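Side-chain contact in acetylornithine aminotransferase (Aquifex aeolicus, PDB 2EH6), which catalyses the pyridoxal-phosphate-dependent transfer of an amino group from N(2)-acetyl-L-ornithine to 2-oxoglutarate during arginine biosynthesis: residues 86-91 with 258-263. Numbering follows the deposited sequence.
Sequences EGKVFF and VAQSFT
Lys88 meets Ala259 through its first side-chain carbon, Lys88 CB lying 3.8 Å from Ala259 CB, where the two backbones also come nearest, CA to CA 6.2 Å. With CG set anti to the carbonyl carbon (chi1 -68°), the lysine chain runs out past the methyl group, and its CE passes 4.2 Å from Gln260 NE2. That amide is held by the backbone O of Glu256, and the Glu256 carboxylate forms a long, weak ion pair with Lys88 NZ. The setting illustrates how the flank of a central sheet is packed in a fold-type I pyridoxal-phosphate enzyme: in the large domain, strand 87-92, outermost within its own chain, pairs antiparallel with 250-255, while the Val89 backbone hydrogen-bonds to the second subunit. The chain leaving 250-255 passes through the short helix 256-259 and a type I turn that brings Ala259 and Phe262 against the side chains of Lys88 and Phe90. Two residues beyond Lys88, and pointing the same way, Phe90 receives Phe262 in a T-shaped stack. The edge of Phe262 is directed at the Phe90 face, planes at 89° and centroids 5.9 Å apart, with Phe262 CE2 4.2 Å from Phe90 CG. Both rings also meet His267, and Met4 of the second subunit packs on Phe262. The Phe90 side chain lies about 9 Å from a bound pyridoxal phosphate of the dimer and about 4 Å from that of Ser269, a predicted acetylornithine-binding residue.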
loop_
_atom_site.group_PDB
_atom_site.type_symbol
_atom_site.label_atom_id
_atom_site.label_comp_id
_atom_site.label_asym_id
_atom_site.label_seq_id
_atom_site.Cartn_x
_atom_site.Cartn_y
_atom_site.Cartn_z
ATOM N N GLU A 86 -4.621 -12.491 -23.329
ATOM C CA GLU A 86 -5.031 -13.189 -22.115
ATOM C C GLU A 86 -4.030 -12.884 -21.010
ATOM O O GLU A 86 -2.820 -12.872 -21.242
ATOM C CB GLU A 86 -5.084 -14.701 -22.351
ATOM C CG GLU A 86 -5.977 -15.133 -23.499
ATOM C CD GLU A 86 -7.369 -14.539 -23.408
ATOM O OE1 GLU A 86 -7.936 -14.502 -22.293
ATOM O OE2 GLU A 86 -7.900 -14.115 -24.457
ATOM N N GLY A 87 -4.533 -12.643 -19.805
ATOM C CA GLY A 87 -3.644 -12.328 -18.704
ATOM C C GLY A 87 -4.245 -12.588 -17.343
ATOM O O GLY A 87 -5.374 -13.062 -17.223
ATOM N N LYS A 88 -3.474 -12.288 -16.305
ATOM C CA LYS A 88 -3.933 -12.474 -14.938
ATOM C C LYS A 88 -3.632 -11.214 -14.133
ATOM O O LYS A 88 -2.844 -10.365 -14.552
ATOM C CB LYS A 88 -3.263 -13.697 -14.299
ATOM C CG LYS A 88 -3.691 -15.030 -14.920
ATOM C CD LYS A 88 -3.113 -16.213 -14.159
ATOM C CE LYS A 88 -3.596 -17.538 -14.727
ATOM N NZ LYS A 88 -5.080 -17.593 -14.831
ATOM N N VAL A 89 -4.257 -11.106 -12.968
ATOM C CA VAL A 89 -4.103 -9.923 -12.132
ATOM C C VAL A 89 -3.686 -10.240 -10.706
ATOM O O VAL A 89 -4.053 -11.279 -10.159
ATOM C CB VAL A 89 -5.456 -9.141 -12.072
ATOM C CG1 VAL A 89 -5.368 -7.982 -11.070
ATOM C CG2 VAL A 89 -5.827 -8.639 -13.451
ATOM N N PHE A 90 -2.908 -9.336 -10.115
ATOM C CA PHE A 90 -2.503 -9.457 -8.718
ATOM C C PHE A 90 -2.935 -8.130 -8.116
ATOM O O PHE A 90 -2.578 -7.081 -8.643
ATOM C CB PHE A 90 -0.991 -9.579 -8.538
ATOM C CG PHE A 90 -0.548 -9.339 -7.116
ATOM C CD1 PHE A 90 -0.817 -10.275 -6.120
ATOM C CD2 PHE A 90 0.051 -8.129 -6.756
ATOM C CE1 PHE A 90 -0.505 -10.012 -4.783
ATOM C CE2 PHE A 90 0.368 -7.853 -5.425
ATOM C CZ PHE A 90 0.087 -8.798 -4.432
ATOM N N PHE A 91 -3.688 -8.176 -7.020
ATOM C CA PHE A 91 -4.175 -6.946 -6.385
ATOM C C PHE A 91 -3.309 -6.425 -5.247
ATOM O O PHE A 91 -2.944 -7.169 -4.344
ATOM C CB PHE A 91 -5.603 -7.156 -5.875
ATOM C CG PHE A 91 -6.628 -7.222 -6.969
ATOM C CD1 PHE A 91 -6.993 -6.073 -7.667
ATOM C CD2 PHE A 91 -7.217 -8.435 -7.317
ATOM C CE1 PHE A 91 -7.930 -6.127 -8.704
ATOM C CE2 PHE A 91 -8.160 -8.504 -8.352
ATOM C CZ PHE A 91 -8.516 -7.343 -9.049
ATOM N N VAL A 258 3.883 -14.627 -18.492
ATOM C CA VAL A 258 4.682 -13.994 -17.454
ATOM C C VAL A 258 4.030 -14.237 -16.091
ATOM O O VAL A 258 4.707 -14.577 -15.120
ATOM C CB VAL A 258 4.828 -12.478 -17.715
ATOM C CG1 VAL A 258 5.669 -11.834 -16.622
ATOM C CG2 VAL A 258 5.481 -12.252 -19.073
ATOM N N ALA A 259 2.710 -14.091 -16.036
ATOM C CA ALA A 259 1.958 -14.283 -14.801
ATOM C C ALA A 259 2.241 -15.621 -14.130
ATOM O O ALA A 259 2.134 -15.748 -12.907
ATOM C CB ALA A 259 0.465 -14.148 -15.077
ATOM N N GLN A 260 2.600 -16.616 -14.932
ATOM C CA GLN A 260 2.888 -17.947 -14.414
ATOM C C GLN A 260 3.924 -17.933 -13.303
ATOM O O GLN A 260 3.836 -18.717 -12.362
ATOM C CB GLN A 260 3.384 -18.867 -15.543
ATOM C CG GLN A 260 2.392 -19.087 -16.678
ATOM C CD GLN A 260 1.090 -19.710 -16.209
ATOM O OE1 GLN A 260 1.081 -20.806 -15.643
ATOM N NE2 GLN A 260 -0.022 -19.012 -16.444
ATOM N N SER A 261 4.903 -17.041 -13.412
ATOM C CA SER A 261 5.980 -16.948 -12.432
ATOM C C SER A 261 5.577 -16.572 -11.013
ATOM O O SER A 261 6.345 -16.782 -10.078
ATOM C CB SER A 261 7.057 -15.986 -12.927
ATOM O OG SER A 261 7.750 -16.544 -14.031
ATOM N N PHE A 262 4.397 -15.994 -10.837
ATOM C CA PHE A 262 3.968 -15.667 -9.487
ATOM C C PHE A 262 3.331 -16.935 -8.940
ATOM O O PHE A 262 2.121 -17.131 -9.009
ATOM C CB PHE A 262 2.981 -14.499 -9.491
ATOM C CG PHE A 262 3.559 -13.213 -8.946
ATOM C CD1 PHE A 262 4.936 -13.045 -8.818
ATOM C CD2 PHE A 262 2.721 -12.156 -8.588
ATOM C CE1 PHE A 262 5.475 -11.847 -8.345
ATOM C CE2 PHE A 262 3.249 -10.953 -8.114
ATOM C CZ PHE A 262 4.626 -10.796 -7.992
ATOM N N THR A 263 4.187 -17.803 -8.412
ATOM C CA THR A 263 3.782 -19.081 -7.852
ATOM C C THR A 263 3.415 -18.940 -6.378
ATOM O O THR A 263 3.713 -17.924 -5.750
ATOM C CB THR A 263 4.919 -20.113 -8.002
ATOM O OG1 THR A 263 6.122 -19.588 -7.424
ATOM C CG2 THR A 263 5.162 -20.422 -9.473
#